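Local coordinates for protein DNMT2 (Spodoptera frugiperda, PDB 4H0N) that probably methylates a cytosine in the anticodon loop of tRNA(Asp), and also cytosine in DNA, with S-adenosyl-L-methionine as methyl donor, at residues 75-80 / 97-102; 33-38 / 54-59; 260-265 / 274-279; 247-252 / 280-285. The protein carries 3 engineered substitutions. One frame throughout, in Å; residues are numbered along the deposited sequence.

Interaction 1: residues 75-80 / 97-102; sequences MSPPCQ and NSFLYL. With SAH (S-adenosyl-L-homocysteine), chain E.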
# COMPACT_ATOMS: atom_id res chain seq x y z
N MET A 75 -4.75 -9.62 4.18
CA MET A 75 -4.03 -9.98 2.97
C MET A 75 -4.05 -8.92 1.88
O MET A 75 -5.07 -8.30 1.62
CB MET A 75 -4.58 -11.29 2.43
CG MET A 75 -6.05 -11.26 2.10
SD MET A 75 -6.56 -12.83 1.37
CE MET A 75 -8.29 -12.51 1.02
N SER A 76 -2.91 -8.73 1.24
CA SER A 76 -2.83 -7.86 0.08
C SER A 76 -2.09 -8.55 -1.07
O SER A 76 -0.94 -8.21 -1.36
CB SER A 76 -2.18 -6.52 0.43
OG SER A 76 -1.03 -6.70 1.25
N PRO A 77 -2.75 -9.52 -1.72
CA PRO A 77 -2.16 -10.29 -2.82
C PRO A 77 -1.82 -9.42 -4.02
O PRO A 77 -2.67 -8.65 -4.48
CB PRO A 77 -3.25 -11.30 -3.17
CG PRO A 77 -4.52 -10.67 -2.70
CD PRO A 77 -4.16 -9.90 -1.48
N PRO A 78 -0.59 -9.53 -4.53
CA PRO A 78 -0.10 -8.71 -5.64
C PRO A 78 -0.75 -9.10 -6.96
O PRO A 78 -1.27 -10.21 -7.09
CB PRO A 78 1.38 -9.07 -5.68
CG PRO A 78 1.43 -10.47 -5.20
CD PRO A 78 0.40 -10.54 -4.11
N CYS A 79 -0.68 -8.22 -7.95
CA CYS A 79 -1.15 -8.54 -9.28
C CYS A 79 -0.02 -9.13 -10.10
O CYS A 79 0.88 -8.43 -10.55
CB CYS A 79 -1.67 -7.29 -9.96
SG CYS A 79 -2.89 -7.53 -11.24
N GLN A 80 -0.10 -10.42 -10.31
CA GLN A 80 0.91 -11.18 -10.98
C GLN A 80 0.20 -12.00 -12.00
O GLN A 80 -0.98 -12.25 -11.86
CB GLN A 80 1.61 -12.08 -10.00
CG GLN A 80 2.55 -11.35 -9.11
CD GLN A 80 3.37 -12.29 -8.29
OE1 GLN A 80 2.84 -13.04 -7.51
NE2 GLN A 80 4.67 -12.23 -8.43
N ASN A 97 0.67 -15.72 -9.91
CA ASN A 97 -0.39 -15.39 -8.98
C ASN A 97 -0.78 -16.56 -8.09
O ASN A 97 -0.97 -17.69 -8.55
CB ASN A 97 -1.60 -14.84 -9.73
CG ASN A 97 -2.26 -13.70 -9.00
OD1 ASN A 97 -2.20 -13.62 -7.77
ND2 ASN A 97 -2.90 -12.81 -9.75
N SER A 98 -0.89 -16.28 -6.80
CA SER A 98 -1.08 -17.30 -5.79
C SER A 98 -2.49 -17.24 -5.21
O SER A 98 -2.90 -18.13 -4.47
CB SER A 98 -0.05 -17.10 -4.68
OG SER A 98 1.10 -16.44 -5.19
N PHE A 99 -3.22 -16.19 -5.57
CA PHE A 99 -4.51 -15.88 -4.96
C PHE A 99 -5.58 -16.95 -5.21
O PHE A 99 -6.42 -17.21 -4.34
CB PHE A 99 -5.02 -14.52 -5.45
CG PHE A 99 -6.13 -13.97 -4.62
CD1 PHE A 99 -5.98 -13.81 -3.25
CD2 PHE A 99 -7.34 -13.59 -5.20
CE1 PHE A 99 -7.01 -13.29 -2.48
CE2 PHE A 99 -8.37 -13.08 -4.43
CZ PHE A 99 -8.21 -12.93 -3.07
N LEU A 100 -5.55 -17.55 -6.39
CA LEU A 100 -6.49 -18.61 -6.74
C LEU A 100 -6.45 -19.76 -5.73
O LEU A 100 -7.47 -20.42 -5.50
CB LEU A 100 -6.22 -19.14 -8.14
CG LEU A 100 -6.80 -18.31 -9.29
CD1 LEU A 100 -6.73 -19.10 -10.59
CD2 LEU A 100 -8.23 -17.89 -8.98
N TYR A 101 -5.29 -19.99 -5.14
CA TYR A 101 -5.13 -21.03 -4.14
C TYR A 101 -5.95 -20.72 -2.89
O TYR A 101 -6.52 -21.62 -2.28
CB TYR A 101 -3.66 -21.20 -3.76
CG TYR A 101 -3.45 -22.18 -2.64
CD1 TYR A 101 -3.12 -21.75 -1.36
CD2 TYR A 101 -3.60 -23.55 -2.87
CE1 TYR A 101 -2.93 -22.66 -0.34
CE2 TYR A 101 -3.41 -24.46 -1.84
CZ TYR A 101 -3.07 -24.01 -0.58
OH TYR A 101 -2.88 -24.92 0.43
N LEU A 102 -6.00 -19.44 -2.51
CA LEU A 102 -6.76 -19.03 -1.34
C LEU A 102 -8.25 -19.24 -1.53
O LEU A 102 -8.91 -19.85 -0.68
CB LEU A 102 -6.47 -17.57 -0.99
CG LEU A 102 -5.03 -17.27 -0.59
CD1 LEU A 102 -4.88 -15.84 -0.11
CD2 LEU A 102 -4.54 -18.25 0.47
N SAH E . 0.93 -5.24 2.16
CA SAH E . 2.35 -5.58 2.26
CB SAH E . 2.92 -6.14 0.95
CG SAH E . 2.00 -6.23 -0.26
SD SAH E . 2.95 -6.32 -1.80
C SAH E . 3.19 -4.42 2.79
O SAH E . 4.33 -4.21 2.38
OXT SAH E . 2.75 -3.66 3.66
C5' SAH E . 2.81 -8.13 -1.90
C4' SAH E . 3.98 -8.89 -1.28
O4' SAH E . 3.64 -10.26 -1.18
C3' SAH E . 5.27 -8.82 -2.09
O3' SAH E . 6.23 -8.07 -1.39
C2' SAH E . 5.73 -10.26 -2.26
O2' SAH E . 7.04 -10.44 -1.77
C1' SAH E . 4.76 -11.09 -1.44
N9 SAH E . 4.35 -12.31 -2.15
C8 SAH E . 4.04 -12.44 -3.48
N7 SAH E . 3.70 -13.72 -3.72
C5 SAH E . 3.78 -14.43 -2.57
C6 SAH E . 3.55 -15.76 -2.26
N6 SAH E . 3.17 -16.61 -3.21
N1 SAH E . 3.72 -16.20 -0.97
C2 SAH E . 4.13 -15.32 0.01
N3 SAH E . 4.36 -13.99 -0.30
C4 SAH E . 4.19 -13.55 -1.57
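S98 OG, which comes within 4.5 Å of Q80 OE1, takes part in two weak hydrogen bonds, accepting from SAH N6 at 2.9 Å and reaching T96 O. The segment 75-80 contains the Pro-Cys-Gln motif of the C5-cytosine methyltransferases, in the loop that leaves strand 72-75 of the Rossmann-like sheet and carries C79, probably the active-site cysteine. At the start of this loop S76 OG accepts a hydrogen bond from the amino N of SAH at 2.6 Å, so one short hydroxyl on each segment holds an opposite end of the cofactor product. The rigid P78 lies between these points, its CG 3.7 Å from C8 of the SAH adenine. Away from the cofactor the contact becomes apolar. F99 has its CG anti to the backbone N (chi1 -165°), which swings the ring back toward the loop, where P77 CG approaches F99 CD1 obliquely at 3.5 Å. M117 of strand 114-119 also packs on F99. The flexible, unbranched M75 runs up to the rim of the ring in a Met-aromatic contact, the two side chains crossing at about a right angle: its SD lies at the edge, in the plane of the F99 ring, 5.3 Å from the centroid, and 3.8 Å from L102 CD1.

Interaction 2: residues 33-38 / 54-59; sequences VDINTV and NRNIQQ. With SAH (S-adenosyl-L-homocysteine), chain E.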
# COMPACT_ATOMS: atom_id res chain seq x y z
N VAL A 33 3.16 -14.18 6.46
CA VAL A 33 3.74 -15.01 5.41
C VAL A 33 4.15 -14.20 4.19
O VAL A 33 3.32 -13.54 3.57
CB VAL A 33 2.77 -16.12 4.97
CG1 VAL A 33 3.37 -16.95 3.86
CG2 VAL A 33 2.38 -17.01 6.15
N ASP A 34 5.44 -14.27 3.84
CA ASP A 34 5.96 -13.57 2.68
C ASP A 34 7.24 -14.26 2.22
O ASP A 34 8.02 -14.73 3.04
CB ASP A 34 6.24 -12.10 3.03
CG ASP A 34 6.49 -11.25 1.80
OD1 ASP A 34 5.81 -10.21 1.65
OD2 ASP A 34 7.37 -11.61 0.98
N ILE A 35 7.44 -14.31 0.90
CA ILE A 35 8.60 -15.00 0.34
C ILE A 35 9.75 -14.06 0.00
O ILE A 35 10.76 -14.49 -0.54
CB ILE A 35 8.24 -15.77 -0.95
CG1 ILE A 35 7.73 -14.80 -2.02
CG2 ILE A 35 7.24 -16.87 -0.66
CD1 ILE A 35 7.39 -15.46 -3.33
N ASN A 36 9.59 -12.77 0.31
CA ASN A 36 10.64 -11.80 0.01
C ASN A 36 11.59 -11.56 1.18
O ASN A 36 11.19 -11.02 2.21
CB ASN A 36 10.06 -10.48 -0.48
CG ASN A 36 11.12 -9.55 -1.04
OD1 ASN A 36 11.56 -8.61 -0.38
ND2 ASN A 36 11.55 -9.84 -2.26
N THR A 37 12.85 -11.94 1.00
CA THR A 37 13.84 -11.88 2.07
C THR A 37 14.15 -10.47 2.56
O THR A 37 14.41 -10.27 3.75
CB THR A 37 15.16 -12.55 1.65
OG1 THR A 37 15.33 -12.44 0.23
CG2 THR A 37 15.15 -14.02 2.04
N VAL A 38 14.13 -9.50 1.66
CA VAL A 38 14.40 -8.12 2.07
C VAL A 38 13.24 -7.60 2.88
O VAL A 38 13.42 -7.05 3.97
CB VAL A 38 14.65 -7.20 0.87
CG1 VAL A 38 14.72 -5.76 1.33
CG2 VAL A 38 15.93 -7.61 0.14
N ASN A 54 9.02 -17.46 5.82
CA ASN A 54 9.40 -17.44 4.42
C ASN A 54 8.80 -18.67 3.76
O ASN A 54 9.43 -19.73 3.72
CB ASN A 54 10.93 -17.43 4.28
CG ASN A 54 11.39 -17.02 2.90
OD1 ASN A 54 10.79 -17.39 1.89
ND2 ASN A 54 12.46 -16.23 2.84
N ARG A 55 7.57 -18.54 3.29
CA ARG A 55 6.82 -19.67 2.72
C ARG A 55 5.86 -19.21 1.63
O ARG A 55 5.30 -18.12 1.71
CB ARG A 55 6.06 -20.41 3.82
CG ARG A 55 5.07 -21.46 3.31
CD ARG A 55 4.54 -22.35 4.43
NE ARG A 55 5.62 -22.94 5.21
CZ ARG A 55 5.72 -22.88 6.54
NH1 ARG A 55 4.81 -22.22 7.24
NH2 ARG A 55 6.73 -23.46 7.15
N ASN A 56 5.69 -20.04 0.61
CA ASN A 56 4.68 -19.81 -0.40
C ASN A 56 3.26 -19.93 0.16
O ASN A 56 2.97 -20.83 0.94
CB ASN A 56 4.85 -20.80 -1.55
CG ASN A 56 4.68 -20.14 -2.91
OD1 ASN A 56 3.56 -19.87 -3.34
ND2 ASN A 56 5.80 -19.89 -3.59
N ILE A 57 2.39 -19.02 -0.26
CA ILE A 57 0.99 -19.07 0.14
C ILE A 57 0.37 -20.43 -0.21
O ILE A 57 -0.50 -20.93 0.50
CB ILE A 57 0.18 -17.89 -0.48
CG1 ILE A 57 -0.20 -16.88 0.60
CG2 ILE A 57 -1.07 -18.38 -1.19
CD1 ILE A 57 0.97 -16.21 1.29
N GLN A 58 0.85 -21.03 -1.29
CA GLN A 58 0.32 -22.30 -1.77
C GLN A 58 0.84 -23.51 -0.98
O GLN A 58 0.39 -24.64 -1.20
CB GLN A 58 0.61 -22.47 -3.27
CG GLN A 58 0.03 -21.35 -4.13
CD GLN A 58 0.97 -20.93 -5.25
OE1 GLN A 58 0.73 -21.22 -6.42
NE2 GLN A 58 2.04 -20.23 -4.89
N GLN A 59 1.77 -23.27 -0.06
CA GLN A 59 2.27 -24.31 0.83
C GLN A 59 1.45 -24.29 2.11
O GLN A 59 1.57 -25.18 2.96
CB GLN A 59 3.74 -24.09 1.16
CG GLN A 59 4.67 -24.08 -0.04
CD GLN A 59 4.85 -25.46 -0.65
OE1 GLN A 59 4.49 -25.70 -1.80
NE2 GLN A 59 5.43 -26.37 0.13
N SAH E . 0.93 -5.24 2.16
CA SAH E . 2.35 -5.58 2.26
CB SAH E . 2.92 -6.14 0.95
CG SAH E . 2.00 -6.23 -0.26
SD SAH E . 2.95 -6.32 -1.80
C SAH E . 3.19 -4.42 2.79
O SAH E . 4.33 -4.21 2.38
OXT SAH E . 2.75 -3.66 3.66
C5' SAH E . 2.81 -8.13 -1.90
C4' SAH E . 3.98 -8.89 -1.28
O4' SAH E . 3.64 -10.26 -1.18
C3' SAH E . 5.27 -8.82 -2.09
O3' SAH E . 6.23 -8.07 -1.39
C2' SAH E . 5.73 -10.26 -2.26
O2' SAH E . 7.04 -10.44 -1.77
C1' SAH E . 4.76 -11.09 -1.44
N9 SAH E . 4.35 -12.31 -2.15
C8 SAH E . 4.04 -12.44 -3.48
N7 SAH E . 3.70 -13.72 -3.72
C5 SAH E . 3.78 -14.43 -2.57
C6 SAH E . 3.55 -15.76 -2.26
N6 SAH E . 3.17 -16.61 -3.21
N1 SAH E . 3.72 -16.20 -0.97
C2 SAH E . 4.13 -15.32 0.01
N3 SAH E . 4.36 -13.99 -0.30
C4 SAH E . 4.19 -13.55 -1.57
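Backbone meets backbone where D34 passes N54: the CA-H of N54 points almost straight at D34 O, 3.3 Å from N54 CA, in a C-H...O contact, while N40 ND2 gives the same oxygen a true hydrogen bond. The apolar contacts bracket the adenine of SAH. I35 has CG1 between its backbone N and carbonyl carbon (chi1 61°), which lays CG1 and CD1 over one face of the base, with I35 CD1 3.8 Å from SAH C5. I57 CD1 comes from the other side, 3.5 Å from SAH C2, and is backed by V33 CG1 at 3.6 Å from that same I57 CD1. Branched aliphatic residues suit a flat, largely apolar slot. Polar bonds then fix the ligand's orientation. I57 N donates to SAH N1 at 3.2 Å, reading the edge of the base. D34 OD2 accepts from the ribose O2' of SAH at 3.0 Å and from N36 N at 2.6 Å, the latter an Asx turn, while D34 OD1 takes G12 N. An alanine at D34 would remove the carboxylate and is likely to leave the ribose O2' without its acceptor and the N36 and G12 amides without their mates. An acidic residue just past the second strand, gripping the ribose, is the classic signature of class I, Rossmann-like methyltransferases.

Interaction 3: residues 260-265 / 274-279; sequences YAAAAQ and VELFKE. Engineered in segment 260-265: A261 (natural residue Glu), A262 (natural residue Glu), A264 (natural residue Lys).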
# COMPACT_ATOMS: atom_id res chain seq x y z
N TYR A 260 9.57 27.17 -15.09
CA TYR A 260 8.89 26.43 -16.14
C TYR A 260 8.68 27.27 -17.39
O TYR A 260 8.78 26.77 -18.51
CB TYR A 260 7.55 25.88 -15.64
CG TYR A 260 7.61 24.46 -15.15
CD1 TYR A 260 7.57 23.39 -16.05
CD2 TYR A 260 7.70 24.17 -13.80
CE1 TYR A 260 7.62 22.08 -15.60
CE2 TYR A 260 7.75 22.86 -13.35
CZ TYR A 260 7.71 21.83 -14.25
OH TYR A 260 7.75 20.53 -13.80
N ALA A 261 8.37 28.55 -17.20
CA ALA A 261 8.17 29.48 -18.31
C ALA A 261 9.49 29.78 -19.01
O ALA A 261 9.57 29.76 -20.24
CB ALA A 261 7.53 30.76 -17.82
N ALA A 262 10.52 30.06 -18.22
CA ALA A 262 11.84 30.36 -18.77
C ALA A 262 12.42 29.13 -19.47
O ALA A 262 13.14 29.26 -20.46
CB ALA A 262 12.77 30.85 -17.67
N ALA A 263 12.10 27.95 -18.97
CA ALA A 263 12.55 26.70 -19.58
C ALA A 263 11.77 26.39 -20.85
O ALA A 263 12.17 25.53 -21.63
CB ALA A 263 12.44 25.56 -18.61
N ALA A 264 10.65 27.08 -21.04
CA ALA A 264 9.81 26.87 -22.22
C ALA A 264 10.42 27.53 -23.46
O ALA A 264 10.15 27.11 -24.59
CB ALA A 264 8.40 27.39 -21.98
N GLN A 265 11.24 28.55 -23.25
CA GLN A 265 11.93 29.22 -24.34
C GLN A 265 13.27 28.55 -24.59
O GLN A 265 14.26 29.22 -24.90
CB GLN A 265 12.16 30.69 -24.01
CG GLN A 265 10.93 31.43 -23.51
CD GLN A 265 11.30 32.62 -22.65
OE1 GLN A 265 10.77 32.80 -21.55
NE2 GLN A 265 12.23 33.43 -23.15
N VAL A 274 18.07 22.44 -18.16
CA VAL A 274 18.39 21.78 -16.89
C VAL A 274 18.93 22.73 -15.81
O VAL A 274 18.59 22.58 -14.63
CB VAL A 274 19.36 20.58 -17.10
CG1 VAL A 274 19.99 20.13 -15.79
CG2 VAL A 274 18.65 19.41 -17.77
N GLU A 275 19.76 23.70 -16.20
CA GLU A 275 20.32 24.65 -15.24
C GLU A 275 19.22 25.41 -14.50
O GLU A 275 19.36 25.71 -13.31
CB GLU A 275 21.29 25.63 -15.91
CG GLU A 275 20.63 26.67 -16.82
CD GLU A 275 21.31 28.03 -16.75
OE1 GLU A 275 21.88 28.35 -15.69
OE2 GLU A 275 21.26 28.78 -17.74
N LEU A 276 18.12 25.71 -15.19
CA LEU A 276 17.01 26.40 -14.57
C LEU A 276 16.30 25.51 -13.55
O LEU A 276 15.89 25.97 -12.49
CB LEU A 276 16.02 26.88 -15.63
CG LEU A 276 16.59 27.85 -16.67
CD1 LEU A 276 15.50 28.38 -17.58
CD2 LEU A 276 17.34 28.98 -15.99
N PHE A 277 16.17 24.23 -13.87
CA PHE A 277 15.54 23.28 -12.96
C PHE A 277 16.47 22.82 -11.85
O PHE A 277 16.01 22.39 -10.80
CB PHE A 277 15.00 22.07 -13.73
CG PHE A 277 13.75 22.37 -14.50
CD1 PHE A 277 12.54 22.46 -13.84
CD2 PHE A 277 13.79 22.56 -15.86
CE1 PHE A 277 11.38 22.74 -14.54
CE2 PHE A 277 12.64 22.84 -16.56
CZ PHE A 277 11.43 22.93 -15.90
N LYS A 278 17.77 22.91 -12.09
CA LYS A 278 18.76 22.57 -11.07
C LYS A 278 18.63 23.50 -9.87
O LYS A 278 18.86 23.09 -8.73
CB LYS A 278 20.17 22.65 -11.65
CG LYS A 278 20.89 21.31 -11.76
CD LYS A 278 22.03 21.21 -10.76
CE LYS A 278 22.91 22.46 -10.81
NZ LYS A 278 24.14 22.34 -9.98
N GLU A 279 18.24 24.75 -10.12
CA GLU A 279 18.18 25.77 -9.07
C GLU A 279 16.81 25.87 -8.40
O GLU A 279 16.55 26.81 -7.65
CB GLU A 279 18.64 27.13 -9.60
CG GLU A 279 17.80 27.72 -10.73
CD GLU A 279 18.53 28.82 -11.49
OE1 GLU A 279 19.62 28.55 -12.05
OE2 GLU A 279 18.01 29.96 -11.54
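Two neighbouring helices of the chain, 253-262 and 271-278, meet here through an edge-to-face aromatic pair. F277 turns its edge into the face of Y260, with the ring planes 81° apart and the centroids 5.0 Å from each other. F277 CE1 stands almost over the centre of the Y260 ring, 3.8 Å from Y260 CZ, so the slightly positive ring hydrogens of the phenylalanine face the electron-rich pi cloud. F277 gets there because its CG lies anti to the carbonyl carbon (chi1 -75°), which carries the ring out to the neighbouring helix. The Y260 hydroxyl, beyond the aromatic contact, is hydrogen-bonded to A217 O. A phenylalanine suits the partner position, since its edge is wholly apolar; the ring of F273 also meets the F277 ring. These two helices belong to a region far from the cofactor site, consistent with the smaller, target-recognition part of a C5-methyltransferase. With an alanine in place of Y260, the F277 edge would probably lose the aromatic face it meets, and A217 O its hydroxyl partner. Farther round the F277 ring, A263 CB approaches obliquely, 3.4 Å from F277 CE2; a small residue fits here, between its own backbone and that ring. L276 completes the seam: its CD1 lies 3.7 Å from the CB of A262, an engineered alanine that replaces a natural glutamate, and C259 touches both L276 and F277.

Interaction 4: residues 247-252 / 280-285; sequences IFTDKP and LKLRYF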
# COMPACT_ATOMS: atom_id res chain seq x y z
N ILE A 247 7.03 15.05 -6.50
CA ILE A 247 8.33 15.66 -6.23
C ILE A 247 8.10 16.86 -5.30
O ILE A 247 7.06 17.51 -5.36
CB ILE A 247 8.99 16.09 -7.56
CG1 ILE A 247 9.44 14.85 -8.32
CG2 ILE A 247 10.18 16.99 -7.32
CD1 ILE A 247 10.25 13.90 -7.48
N PHE A 248 9.07 17.13 -4.42
CA PHE A 248 8.92 18.20 -3.45
C PHE A 248 9.98 19.29 -3.60
O PHE A 248 11.11 19.02 -4.00
CB PHE A 248 8.97 17.63 -2.03
CG PHE A 248 9.00 18.69 -0.96
CD1 PHE A 248 7.83 19.32 -0.58
CD2 PHE A 248 10.19 19.05 -0.36
CE1 PHE A 248 7.85 20.31 0.39
CE2 PHE A 248 10.22 20.03 0.61
CZ PHE A 248 9.05 20.66 0.99
N THR A 249 9.59 20.52 -3.27
CA THR A 249 10.53 21.63 -3.17
C THR A 249 10.13 22.54 -2.01
O THR A 249 8.98 22.53 -1.58
CB THR A 249 10.59 22.46 -4.46
OG1 THR A 249 11.71 23.35 -4.39
CG2 THR A 249 9.33 23.27 -4.63
N ASP A 250 11.09 23.32 -1.52
CA ASP A 250 10.82 24.25 -0.42
C ASP A 250 10.49 25.61 -0.99
O ASP A 250 10.04 26.51 -0.27
CB ASP A 250 12.03 24.35 0.50
CG ASP A 250 12.46 23.00 1.05
OD1 ASP A 250 12.09 22.68 2.20
OD2 ASP A 250 13.15 22.26 0.32
N LYS A 251 10.71 25.77 -2.29
CA LYS A 251 10.51 27.04 -2.97
C LYS A 251 9.02 27.32 -3.16
O LYS A 251 8.21 26.39 -3.19
CB LYS A 251 11.21 27.04 -4.34
CG LYS A 251 12.72 26.87 -4.35
CD LYS A 251 13.36 28.07 -3.72
CE LYS A 251 14.73 28.39 -4.29
NZ LYS A 251 15.49 29.23 -3.34
N PRO A 252 8.64 28.60 -3.24
CA PRO A 252 7.26 28.98 -3.55
C PRO A 252 6.83 28.48 -4.92
O PRO A 252 7.65 28.40 -5.84
CB PRO A 252 7.31 30.51 -3.55
CG PRO A 252 8.47 30.84 -2.67
CD PRO A 252 9.48 29.77 -2.94
N LEU A 280 15.95 24.89 -8.68
CA LEU A 280 14.68 24.77 -7.98
C LEU A 280 14.80 23.89 -6.74
O LEU A 280 13.86 23.80 -5.95
CB LEU A 280 13.60 24.21 -8.92
CG LEU A 280 12.81 25.24 -9.74
CD1 LEU A 280 11.65 24.57 -10.48
CD2 LEU A 280 12.31 26.35 -8.83
N LYS A 281 15.96 23.26 -6.57
CA LYS A 281 16.21 22.30 -5.50
C LYS A 281 15.13 21.21 -5.33
O LYS A 281 14.85 20.76 -4.21
CB LYS A 281 16.57 23.00 -4.17
CG LYS A 281 15.38 23.49 -3.32
CD LYS A 281 15.83 24.21 -2.04
CE LYS A 281 15.25 25.54 -1.92
NZ LYS A 281 16.04 26.39 -0.96
N LEU A 282 14.53 20.77 -6.44
CA LEU A 282 13.57 19.67 -6.40
C LEU A 282 14.23 18.44 -5.82
O LEU A 282 15.35 18.09 -6.18
CB LEU A 282 13.05 19.36 -7.79
CG LEU A 282 12.28 20.49 -8.46
CD1 LEU A 282 11.94 20.14 -9.90
CD2 LEU A 282 11.02 20.78 -7.68
N ARG A 283 13.54 17.77 -4.90
CA ARG A 283 14.07 16.56 -4.28
C ARG A 283 12.97 15.54 -4.10
O ARG A 283 11.79 15.89 -4.11
CB ARG A 283 14.67 16.88 -2.91
CG ARG A 283 13.63 17.18 -1.85
CD ARG A 283 14.16 16.79 -0.48
NE ARG A 283 13.41 17.41 0.61
CZ ARG A 283 12.41 16.82 1.26
NH1 ARG A 283 12.03 15.59 0.92
NH2 ARG A 283 11.80 17.45 2.24
N TYR A 284 13.35 14.29 -3.93
CA TYR A 284 12.39 13.24 -3.62
C TYR A 284 11.97 13.31 -2.15
O TYR A 284 12.65 13.93 -1.33
CB TYR A 284 12.99 11.87 -3.92
CG TYR A 284 13.37 11.67 -5.37
CD1 TYR A 284 12.39 11.53 -6.35
CD2 TYR A 284 14.70 11.61 -5.76
CE1 TYR A 284 12.73 11.34 -7.67
CE2 TYR A 284 15.05 11.42 -7.08
CZ TYR A 284 14.06 11.29 -8.04
OH TYR A 284 14.41 11.09 -9.35
N PHE A 285 10.84 12.70 -1.83
CA PHE A 285 10.49 12.48 -0.44
C PHE A 285 11.42 11.41 0.11
O PHE A 285 11.76 10.46 -0.60
CB PHE A 285 9.03 12.06 -0.28
CG PHE A 285 8.03 13.16 -0.58
CD1 PHE A 285 7.80 14.17 0.35
CD2 PHE A 285 7.33 13.18 -1.77
CE1 PHE A 285 6.88 15.18 0.08
CE2 PHE A 285 6.41 14.19 -2.04
CZ PHE A 285 6.19 15.19 -1.12
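Backbone hydrogen bonds join F248 and R283 as a single antiparallel bridge of the hydrogen-bonded kind: F248 N donates to R283 O at 3.0 Å and R283 N to F248 O at 2.9 Å, both nearly straight. One side chain adds a third bond, T249 OG1 giving its proton to L280 O at 2.7 Å. Threonine suits this place, since with OG1 anti to the backbone N (chi1 -169°) the hydroxyl faces L280 while CB packs on L282 CD2.

Among the flat groups, F248 CD2 lies over a face of the R283 guanidinium, the two planes tilted 51° apart. R283 NH1 donates to Y284 O at 2.9 Å and forms a salt bridge with E289, so the head is held at its polar end. F248 CB sits over the F285 ring in a CH-pi contact, 4.1 Å from its centroid.

The apolar contacts follow: I247 CG2 packs on L282 CB at 3.8 Å, and I247 CD1 meets Y284 CD1 obliquely, the two side chains pointing the same way.

Strand 247-248 also pairs with strand 222-223, through I247 and T249 to C223, while V256 of helix 253-262 packs on T249, V255 and C259 on L280, and V290 and I293 of helix 287-293 on F285.

How the interactions relate
From the N terminus, interaction 2 comes first: it closes a loop holding helix 37-46 and strand 52-53. Interaction 1 follows in series, closing a second loop that contains the short hairpin of strands 83-84 and 87-88. These two touch, Y101 and S98 of interaction 1 lying against I57 and Q58 of interaction 2, and both line the SAH pocket, at the C-terminal ends of the parallel strands. Much later, interaction 4 closes a helical loop between strand 247-248 and the segment 280-285, and interaction 3 is nested inside it, tying helices 253-262 and 271-278 together. None cross. The centres of interactions 1 and 4 are about 37 Å apart, on opposite sides of the chain's centre.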